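Local coordinates for protein arginine decarboxylase (Campylobacter jejuni subsp. jejuni, PDB 3NZP) that probably catalyses the pyridoxal-phosphate-dependent decarboxylation of arginine to agmatine, an early step of bacterial polyamine biosynthesis, at residues Gln448-Phe453 with Ala518-Leu523; Asn459-Pro464 with Phe513-Ala518. All blocks are in the same frame, centred on the assembly; numbering follows the deposited sequence.

Interaction 1 of 2, residues Gln448-Phe453 with Ala518-Leu523; sequences QSMPDF and AYQEVL. With PLP (pyridoxal-5'-phosphate), chain E.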
ATOM      1  N   GLN B 448       2.960  -7.376  -2.293  1.00 87.88           N
ATOM      2  CA  GLN B 448       2.191  -8.251  -1.429  1.00 88.55           C
ATOM      3  C   GLN B 448       2.834  -8.450  -0.067  1.00 89.60           C
ATOM      4  O   GLN B 448       2.257  -8.068   0.949  1.00 97.11           O
ATOM      5  CB  GLN B 448       1.972  -9.610  -2.096  1.00 86.25           C
ATOM      6  CG  GLN B 448       1.355 -10.669  -1.175  1.00 85.16           C
ATOM      7  CD  GLN B 448      -0.071 -10.343  -0.725  1.00 81.84           C
ATOM      8  OE1 GLN B 448      -0.561 -10.901   0.263  1.00 81.94           O
ATOM      9  NE2 GLN B 448      -0.740  -9.457  -1.451  1.00 64.70           N
ATOM     10  N   SER B 449       4.024  -9.038  -0.037  1.00 82.56           N
ATOM     11  CA  SER B 449       4.685  -9.300   1.234  1.00 84.24           C
ATOM     12  C   SER B 449       5.509  -8.151   1.775  1.00 87.59           C
ATOM     13  O   SER B 449       5.845  -8.135   2.954  1.00 82.69           O
ATOM     14  CB  SER B 449       5.583 -10.524   1.116  1.00 85.49           C
ATOM     15  OG  SER B 449       4.853 -11.628   0.634  1.00 99.02           O
HETATM   16  N   MSE B 450       5.840  -7.193   0.918  1.00 95.20           N
HETATM   17  CA  MSE B 450       6.654  -6.060   1.345  1.00102.45           C
HETATM   18  C   MSE B 450       6.159  -4.715   0.847  1.00103.10           C
HETATM   19  O   MSE B 450       6.806  -4.057   0.025  1.00106.31           O
HETATM   20  CB  MSE B 450       8.108  -6.262   0.908  1.00111.73           C
HETATM   21  CG  MSE B 450       8.928  -7.107   1.867  1.00118.93           C
HETATM   22 SE   MSE B 450      10.450  -7.974   1.027  1.00138.69          SE
HETATM   23  CE  MSE B 450       9.625  -9.643   0.547  1.00126.04           C
ATOM     24  N   PRO B 451       4.998  -4.282   1.347  1.00101.39           N
ATOM     25  CA  PRO B 451       4.418  -2.997   0.948  1.00 98.81           C
ATOM     26  C   PRO B 451       5.241  -1.802   1.451  1.00 93.68           C
ATOM     27  O   PRO B 451       5.434  -0.837   0.713  1.00 89.04           O
ATOM     28  CB  PRO B 451       3.016  -3.058   1.555  1.00102.48           C
ATOM     29  CG  PRO B 451       3.228  -3.881   2.794  1.00100.24           C
ATOM     30  CD  PRO B 451       4.121  -4.990   2.300  1.00 99.68           C
ATOM     31  N   ASP B 452       5.729  -1.881   2.696  1.00 90.06           N
ATOM     32  CA  ASP B 452       6.534  -0.802   3.297  1.00 81.02           C
ATOM     33  C   ASP B 452       7.722  -0.441   2.428  1.00 76.83           C
ATOM     34  O   ASP B 452       8.354   0.589   2.641  1.00 73.00           O
ATOM     35  CB  ASP B 452       7.043  -1.178   4.700  1.00 75.71           C
ATOM     36  CG  ASP B 452       6.189  -0.587   5.817  1.00 77.29           C
ATOM     37  OD1 ASP B 452       6.630  -0.588   6.999  1.00 70.29           O
ATOM     38  OD2 ASP B 452       5.073  -0.123   5.510  1.00 76.79           O
ATOM     39  N   PHE B 453       8.033  -1.292   1.457  1.00 75.15           N
ATOM     40  CA  PHE B 453       9.146  -1.013   0.571  1.00 81.13           C
ATOM     41  C   PHE B 453       8.687   0.005  -0.479  1.00 84.94           C
ATOM     42  O   PHE B 453       9.381   0.985  -0.748  1.00 83.28           O
ATOM     43  CB  PHE B 453       9.639  -2.298  -0.102  1.00 79.93           C
ATOM     44  CG  PHE B 453      10.989  -2.156  -0.745  1.00 97.56           C
ATOM     45  CD1 PHE B 453      12.142  -2.047   0.037  1.00105.14           C
ATOM     46  CD2 PHE B 453      11.112  -2.077  -2.131  1.00103.08           C
ATOM     47  CE1 PHE B 453      13.403  -1.857  -0.557  1.00109.71           C
ATOM     48  CE2 PHE B 453      12.365  -1.886  -2.735  1.00105.39           C
ATOM     49  CZ  PHE B 453      13.509  -1.776  -1.946  1.00108.95           C
ATOM     50  N   ALA B 518       6.189  -7.255  10.581  1.00 26.53           N
ATOM     51  CA  ALA B 518       5.382  -6.164  11.091  1.00 26.20           C
ATOM     52  C   ALA B 518       4.876  -5.245   9.978  1.00 34.67           C
ATOM     53  O   ALA B 518       5.635  -4.828   9.095  1.00 29.67           O
ATOM     54  CB  ALA B 518       6.173  -5.375  12.102  1.00 24.26           C
ATOM     55  N   TYR B 519       3.581  -4.951  10.008  1.00 38.77           N
ATOM     56  CA  TYR B 519       2.998  -4.076   9.013  1.00 37.90           C
ATOM     57  C   TYR B 519       3.031  -4.539   7.541  1.00 39.98           C
ATOM     58  O   TYR B 519       2.408  -3.912   6.696  1.00 45.23           O
ATOM     59  CB  TYR B 519       3.665  -2.710   9.118  1.00 32.29           C
ATOM     60  CG  TYR B 519       3.305  -1.973  10.373  1.00 31.10           C
ATOM     61  CD1 TYR B 519       1.969  -1.721  10.680  1.00 32.85           C
ATOM     62  CD2 TYR B 519       4.293  -1.473  11.230  1.00 24.35           C
ATOM     63  CE1 TYR B 519       1.620  -0.981  11.797  1.00 34.86           C
ATOM     64  CE2 TYR B 519       3.956  -0.728  12.355  1.00 20.07           C
ATOM     65  CZ  TYR B 519       2.615  -0.481  12.627  1.00 31.02           C
ATOM     66  OH  TYR B 519       2.241   0.305  13.686  1.00 39.28           O
ATOM     67  N   GLN B 520       3.726  -5.618   7.205  1.00 38.27           N
ATOM     68  CA  GLN B 520       3.758  -6.017   5.800  1.00 35.86           C
ATOM     69  C   GLN B 520       2.565  -6.799   5.340  1.00 42.07           C
ATOM     70  O   GLN B 520       1.992  -6.519   4.292  1.00 44.13           O
ATOM     71  CB  GLN B 520       4.997  -6.831   5.512  1.00 37.49           C
ATOM     72  CG  GLN B 520       6.207  -6.076   5.906  1.00 52.26           C
ATOM     73  CD  GLN B 520       6.202  -4.713   5.274  1.00 57.50           C
ATOM     74  OE1 GLN B 520       6.361  -4.587   4.064  1.00 47.66           O
ATOM     75  NE2 GLN B 520       5.998  -3.673   6.095  1.00 61.80           N
ATOM     76  N   GLU B 521       2.187  -7.797   6.116  1.00 47.34           N
ATOM     77  CA  GLU B 521       1.059  -8.609   5.734  1.00 46.58           C
ATOM     78  C   GLU B 521      -0.222  -7.793   5.749  1.00 46.84           C
ATOM     79  O   GLU B 521      -1.047  -7.933   4.843  1.00 46.89           O
ATOM     80  CB  GLU B 521       0.943  -9.795   6.674  1.00 50.30           C
ATOM     81  CG  GLU B 521       2.258 -10.491   6.936  1.00 44.60           C
ATOM     82  CD  GLU B 521       2.067 -11.712   7.777  1.00 47.16           C
ATOM     83  OE1 GLU B 521       1.353 -12.626   7.317  1.00 52.69           O
ATOM     84  OE2 GLU B 521       2.614 -11.756   8.899  1.00 52.62           O
ATOM     85  N   VAL B 522      -0.381  -6.945   6.768  1.00 52.51           N
ATOM     86  CA  VAL B 522      -1.575  -6.102   6.905  1.00 63.87           C
ATOM     87  C   VAL B 522      -1.669  -5.111   5.756  1.00 62.75           C
ATOM     88  O   VAL B 522      -2.757  -4.678   5.370  1.00 65.69           O
ATOM     89  CB  VAL B 522      -1.591  -5.300   8.251  1.00 59.48           C
ATOM     90  CG1 VAL B 522      -2.187  -6.149   9.370  1.00 61.52           C
ATOM     91  CG2 VAL B 522      -0.189  -4.870   8.623  1.00 60.86           C
ATOM     92  N   LEU B 523      -0.521  -4.759   5.202  1.00 57.62           N
ATOM     93  CA  LEU B 523      -0.499  -3.827   4.099  1.00 66.16           C
ATOM     94  C   LEU B 523      -0.235  -4.543   2.783  1.00 71.58           C
ATOM     95  O   LEU B 523       0.209  -3.929   1.817  1.00 71.99           O
ATOM     96  CB  LEU B 523       0.555  -2.751   4.357  1.00 72.39           C
ATOM     97  CG  LEU B 523       0.202  -1.639   5.368  1.00 81.58           C
ATOM     98  CD1 LEU B 523      -0.399  -2.208   6.663  1.00 68.98           C
ATOM     99  CD2 LEU B 523       1.460  -0.829   5.645  1.00 75.46           C
TER
HETATM  100  N1  PLP E 701       0.165   2.699  20.078  1.00 67.11           N
HETATM  101  C2  PLP E 701      -0.831   3.289  19.410  1.00 70.31           C
HETATM  102  C2A PLP E 701      -1.863   4.072  20.176  1.00 59.62           C
HETATM  103  C3  PLP E 701      -0.923   3.156  17.992  1.00 76.36           C
HETATM  104  O3  PLP E 701      -1.948   3.755  17.301  1.00 79.52           O
HETATM  105  C4  PLP E 701       0.113   2.394  17.299  1.00 71.86           C
HETATM  106  C4A PLP E 701       0.082   2.229  15.832  1.00 51.54           C
HETATM  107  C5  PLP E 701       1.156   1.785  18.097  1.00 70.40           C
HETATM  108  C6  PLP E 701       1.137   1.980  19.485  1.00 71.54           C
HETATM  109  C5A PLP E 701       2.279   0.953  17.461  1.00 64.15           C
HETATM  110  O4P PLP E 701       3.509   1.698  17.385  1.00 52.96           O
HETATM  111  P   PLP E 701       4.640   0.744  16.721  1.00 35.39           P
HETATM  112  O1P PLP E 701       5.956   1.385  16.900  1.00 54.51           O
HETATM  113  O2P PLP E 701       4.670  -0.696  17.419  1.00 37.56           O
HETATM  114  O3P PLP E 701       4.358   0.569  15.157  1.00 39.43           O
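The side chains of Gln520 and Asp452 cross at about a right angle, their amide and carboxylate planes turned 63° apart. OE1 of Gln520 lies 3.1 Å from the backbone N of Asp452, a hydrogen bond that stays doubtful because OE1 is modelled too close to a neighbouring atom. On the other side of the amide, NE2 of Gln520 donates to the carbonyl O of Ala518 at 3.2 Å. This bond is fairly straight (162° at the hydrogen) and lies in both the amide and the carbonyl plane, so it helps to fix the rotation of the group. Gln520 can reach back to Ala518 because its chain folds at chi2 (-53°). Beside it, Pro451 sets CG against CB of Leu523, 3.3 Å apart, adding an apolar patch, while CD2 of Leu523 lies 3.7 Å from Asp452 OD2. The same turn carries Tyr519, whose hydroxyl donates to phosphate oxygen O3P of PLP, OH to O3P 2.6 Å, with O3P in the plane of the ring at its edge. PLP is also hydrogen-bonded to the backbone N of Gly322, Arg323 and Gly274 and to the hydroxyl of Ser236, which places Tyr519 in the cofactor pocket. The buried contact thus joins helix 451-455 to the loop between strands 510-513 and 534-540; Ser449 and Met450 pack on strand 330-341, and Leu523 meets Met525 of the second subunit.

Interaction 2 of 2, residues Asn459-Pro464 with Phe513-Ala518; sequences NFPIMP and FFLVGA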
ATOM      1  N   ASN B 459      13.400  -0.468   4.245  1.00 69.47           N
ATOM      2  CA  ASN B 459      14.197  -1.479   3.568  1.00 61.82           C
ATOM      3  C   ASN B 459      14.367  -2.700   4.455  1.00 53.38           C
ATOM      4  O   ASN B 459      14.679  -2.575   5.636  1.00 50.87           O
ATOM      5  CB  ASN B 459      15.571  -0.909   3.196  1.00 62.91           C
ATOM      6  CG  ASN B 459      15.848  -0.984   1.694  1.00 75.66           C
ATOM      7  OD1 ASN B 459      15.551  -0.036   0.936  1.00 76.91           O
ATOM      8  ND2 ASN B 459      16.402  -2.122   1.249  1.00 75.26           N
ATOM      9  N   PHE B 460      14.163  -3.885   3.892  1.00 49.20           N
ATOM     10  CA  PHE B 460      14.306  -5.098   4.683  1.00 41.47           C
ATOM     11  C   PHE B 460      15.579  -5.830   4.340  1.00 39.25           C
ATOM     12  O   PHE B 460      15.952  -5.937   3.173  1.00 40.85           O
ATOM     13  CB  PHE B 460      13.127  -6.039   4.465  1.00 43.07           C
ATOM     14  CG  PHE B 460      11.809  -5.424   4.769  1.00 48.88           C
ATOM     15  CD1 PHE B 460      11.139  -4.673   3.802  1.00 54.57           C
ATOM     16  CD2 PHE B 460      11.245  -5.559   6.032  1.00 45.48           C
ATOM     17  CE1 PHE B 460       9.922  -4.063   4.096  1.00 56.84           C
ATOM     18  CE2 PHE B 460      10.030  -4.954   6.339  1.00 48.50           C
ATOM     19  CZ  PHE B 460       9.364  -4.203   5.370  1.00 46.84           C
ATOM     20  N   PRO B 461      16.271  -6.347   5.360  1.00 36.48           N
ATOM     21  CA  PRO B 461      17.507  -7.067   5.076  1.00 37.79           C
ATOM     22  C   PRO B 461      17.259  -8.215   4.120  1.00 40.89           C
ATOM     23  O   PRO B 461      16.249  -8.915   4.219  1.00 43.13           O
ATOM     24  CB  PRO B 461      17.971  -7.527   6.458  1.00 33.95           C
ATOM     25  CG  PRO B 461      16.699  -7.588   7.257  1.00 41.93           C
ATOM     26  CD  PRO B 461      15.970  -6.352   6.801  1.00 37.91           C
ATOM     27  N   ILE B 462      18.188  -8.403   3.187  1.00 48.21           N
ATOM     28  CA  ILE B 462      18.070  -9.467   2.187  1.00 46.18           C
ATOM     29  C   ILE B 462      19.357 -10.277   2.074  1.00 41.92           C
ATOM     30  O   ILE B 462      20.420  -9.707   1.859  1.00 44.10           O
ATOM     31  CB  ILE B 462      17.747  -8.849   0.823  1.00 37.59           C
ATOM     32  CG1 ILE B 462      16.413  -8.117   0.907  1.00 43.54           C
ATOM     33  CG2 ILE B 462      17.733  -9.920  -0.236  1.00 34.40           C
ATOM     34  CD1 ILE B 462      16.088  -7.285  -0.303  1.00 38.08           C
HETATM   35  N   MSE B 463      19.262 -11.595   2.222  1.00 34.13           N
HETATM   36  CA  MSE B 463      20.442 -12.455   2.113  1.00 46.48           C
HETATM   37  C   MSE B 463      20.050 -13.865   1.685  1.00 49.62           C
HETATM   38  O   MSE B 463      18.973 -14.348   2.045  1.00 56.03           O
HETATM   39  CB  MSE B 463      21.178 -12.550   3.445  1.00 50.69           C
HETATM   40  CG  MSE B 463      20.446 -13.387   4.465  1.00 54.95           C
HETATM   41 SE   MSE B 463      21.446 -13.581   6.093  1.00 78.94          SE
HETATM   42  CE  MSE B 463      22.837 -14.758   5.450  1.00 79.53           C
ATOM     43  N   PRO B 464      20.914 -14.547   0.917  1.00 43.52           N
ATOM     44  CA  PRO B 464      20.628 -15.904   0.456  1.00 40.40           C
ATOM     45  C   PRO B 464      20.500 -16.850   1.634  1.00 41.64           C
ATOM     46  O   PRO B 464      21.063 -16.596   2.696  1.00 45.17           O
ATOM     47  CB  PRO B 464      21.836 -16.237  -0.397  1.00 49.67           C
ATOM     48  CG  PRO B 464      22.273 -14.899  -0.889  1.00 49.77           C
ATOM     49  CD  PRO B 464      22.170 -14.060   0.337  1.00 40.00           C
ATOM     50  N   PHE B 513      13.945 -12.484   3.034  1.00 35.66           N
ATOM     51  CA  PHE B 513      13.663 -11.111   3.399  1.00 36.61           C
ATOM     52  C   PHE B 513      13.269 -11.153   4.862  1.00 42.77           C
ATOM     53  O   PHE B 513      12.241 -11.738   5.215  1.00 46.77           O
ATOM     54  CB  PHE B 513      12.538 -10.599   2.540  1.00 33.47           C
ATOM     55  CG  PHE B 513      12.827 -10.693   1.078  1.00 42.62           C
ATOM     56  CD1 PHE B 513      13.426  -9.627   0.404  1.00 40.23           C
ATOM     57  CD2 PHE B 513      12.517 -11.851   0.371  1.00 36.23           C
ATOM     58  CE1 PHE B 513      13.704  -9.712  -0.952  1.00 33.19           C
ATOM     59  CE2 PHE B 513      12.791 -11.946  -0.984  1.00 34.67           C
ATOM     60  CZ  PHE B 513      13.388 -10.872  -1.649  1.00 40.87           C
ATOM     61  N   PHE B 514      14.094 -10.543   5.711  1.00 38.68           N
ATOM     62  CA  PHE B 514      13.856 -10.563   7.151  1.00 35.90           C
ATOM     63  C   PHE B 514      13.196  -9.335   7.781  1.00 31.62           C
ATOM     64  O   PHE B 514      13.114  -8.277   7.170  1.00 30.81           O
ATOM     65  CB  PHE B 514      15.175 -10.872   7.875  1.00 34.72           C
ATOM     66  CG  PHE B 514      15.804 -12.182   7.455  1.00 37.94           C
ATOM     67  CD1 PHE B 514      16.343 -12.328   6.175  1.00 30.83           C
ATOM     68  CD2 PHE B 514      15.812 -13.288   8.322  1.00 39.00           C
ATOM     69  CE1 PHE B 514      16.870 -13.558   5.748  1.00 28.95           C
ATOM     70  CE2 PHE B 514      16.336 -14.532   7.906  1.00 36.79           C
ATOM     71  CZ  PHE B 514      16.870 -14.665   6.615  1.00 32.01           C
ATOM     72  N   LEU B 515      12.712  -9.507   9.010  1.00 27.31           N
ATOM     73  CA  LEU B 515      12.087  -8.420   9.747  1.00 23.95           C
ATOM     74  C   LEU B 515      10.840  -7.946   9.050  1.00 24.31           C
ATOM     75  O   LEU B 515      10.413  -6.798   9.186  1.00 31.04           O
ATOM     76  CB  LEU B 515      13.077  -7.265   9.873  1.00 26.69           C
ATOM     77  CG  LEU B 515      14.128  -7.396  10.976  1.00 23.15           C
ATOM     78  CD1 LEU B 515      14.608  -8.818  11.158  1.00 10.43           C
ATOM     79  CD2 LEU B 515      15.275  -6.476  10.610  1.00 29.58           C
ATOM     80  N   VAL B 516      10.236  -8.861   8.320  1.00 28.63           N
ATOM     81  CA  VAL B 516       9.050  -8.547   7.558  1.00 29.77           C
ATOM     82  C   VAL B 516       7.770  -8.927   8.316  1.00 28.04           C
ATOM     83  O   VAL B 516       6.674  -8.918   7.760  1.00 25.87           O
ATOM     84  CB  VAL B 516       9.154  -9.273   6.216  1.00 27.45           C
ATOM     85  CG1 VAL B 516       8.911 -10.759   6.407  1.00 27.96           C
ATOM     86  CG2 VAL B 516       8.234  -8.646   5.229  1.00 40.55           C
ATOM     87  N   GLY B 517       7.917  -9.221   9.603  1.00 27.20           N
ATOM     88  CA  GLY B 517       6.776  -9.616  10.408  1.00 28.43           C
ATOM     89  C   GLY B 517       5.913  -8.491  10.962  1.00 32.64           C
ATOM     90  O   GLY B 517       4.987  -8.732  11.733  1.00 28.09           O
ATOM     91  N   ALA B 518       6.189  -7.255  10.581  1.00 26.53           N
ATOM     92  CA  ALA B 518       5.382  -6.164  11.091  1.00 26.20           C
ATOM     93  C   ALA B 518       4.876  -5.245   9.978  1.00 34.67           C
ATOM     94  O   ALA B 518       5.635  -4.828   9.095  1.00 29.67           O
ATOM     95  CB  ALA B 518       6.173  -5.375  12.102  1.00 24.26           C
TER
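Strands 462-464 and 510-513 run antiparallel in the mixed sheet, and Ile462 with Phe513 forms a non-hydrogen-bonded pair. Their side chains lie side by side and point the same way, CG1 of Ile462 meeting CD1 of Phe513 at 3.4 Å. Just beyond, the carbonyl O of Pro461 accepts the backbone N-H of Phe514 (N to O 3.1 Å, 166° at the hydrogen) and also draws a CA-H...O contact from Phe513. CG of Pro461 packs on CB of Phe514 at 3.7 Å and on CD2 of Leu515 at 3.8 Å. Met463, a selenomethionine, holds CG between its backbone N and carbonyl carbon (chi1 73°), and from there SE lies 5.2 Å from the centroid of the Phe514 ring, 35° off the normal: an oblique Met-aromatic contact. Phe460 turns its ring edge to the loop backbone, CE2 lying 3.4 Å from the carbonyl O of Leu515, while CG2 of Val516 sits over one face near the rim. Phe513 also stacks on Phe444, and Phe514 meets Trp9 and Phe14. The whole is an antiparallel strand pair continued by an apolar, aromatic-rich loop contact, within the mixed sheet that accompanies the cofactor-binding barrel in this decarboxylase family.

Both interactions are buried near the centre of the chain and draw on the same loop after strand 510-513, sharing Ala518; helix 451-455 of interaction 1 is followed in the chain by strand 462-464 of interaction 2. They abut directly: the Phe460 ring packs on the Gln520 carboxamide, and Val516 lies against Ser449. Their chemistry differs with place. At 513-518, next to the sheet, one backbone bond and aromatic and apolar packing predominate. At 518-523 the chain turns toward the cofactor, and side-chain amide bonding and a tyrosine-phosphate bond take over. Interaction 1 also comes within reach of the second subunit, whereas interaction 2 stays within its own chain.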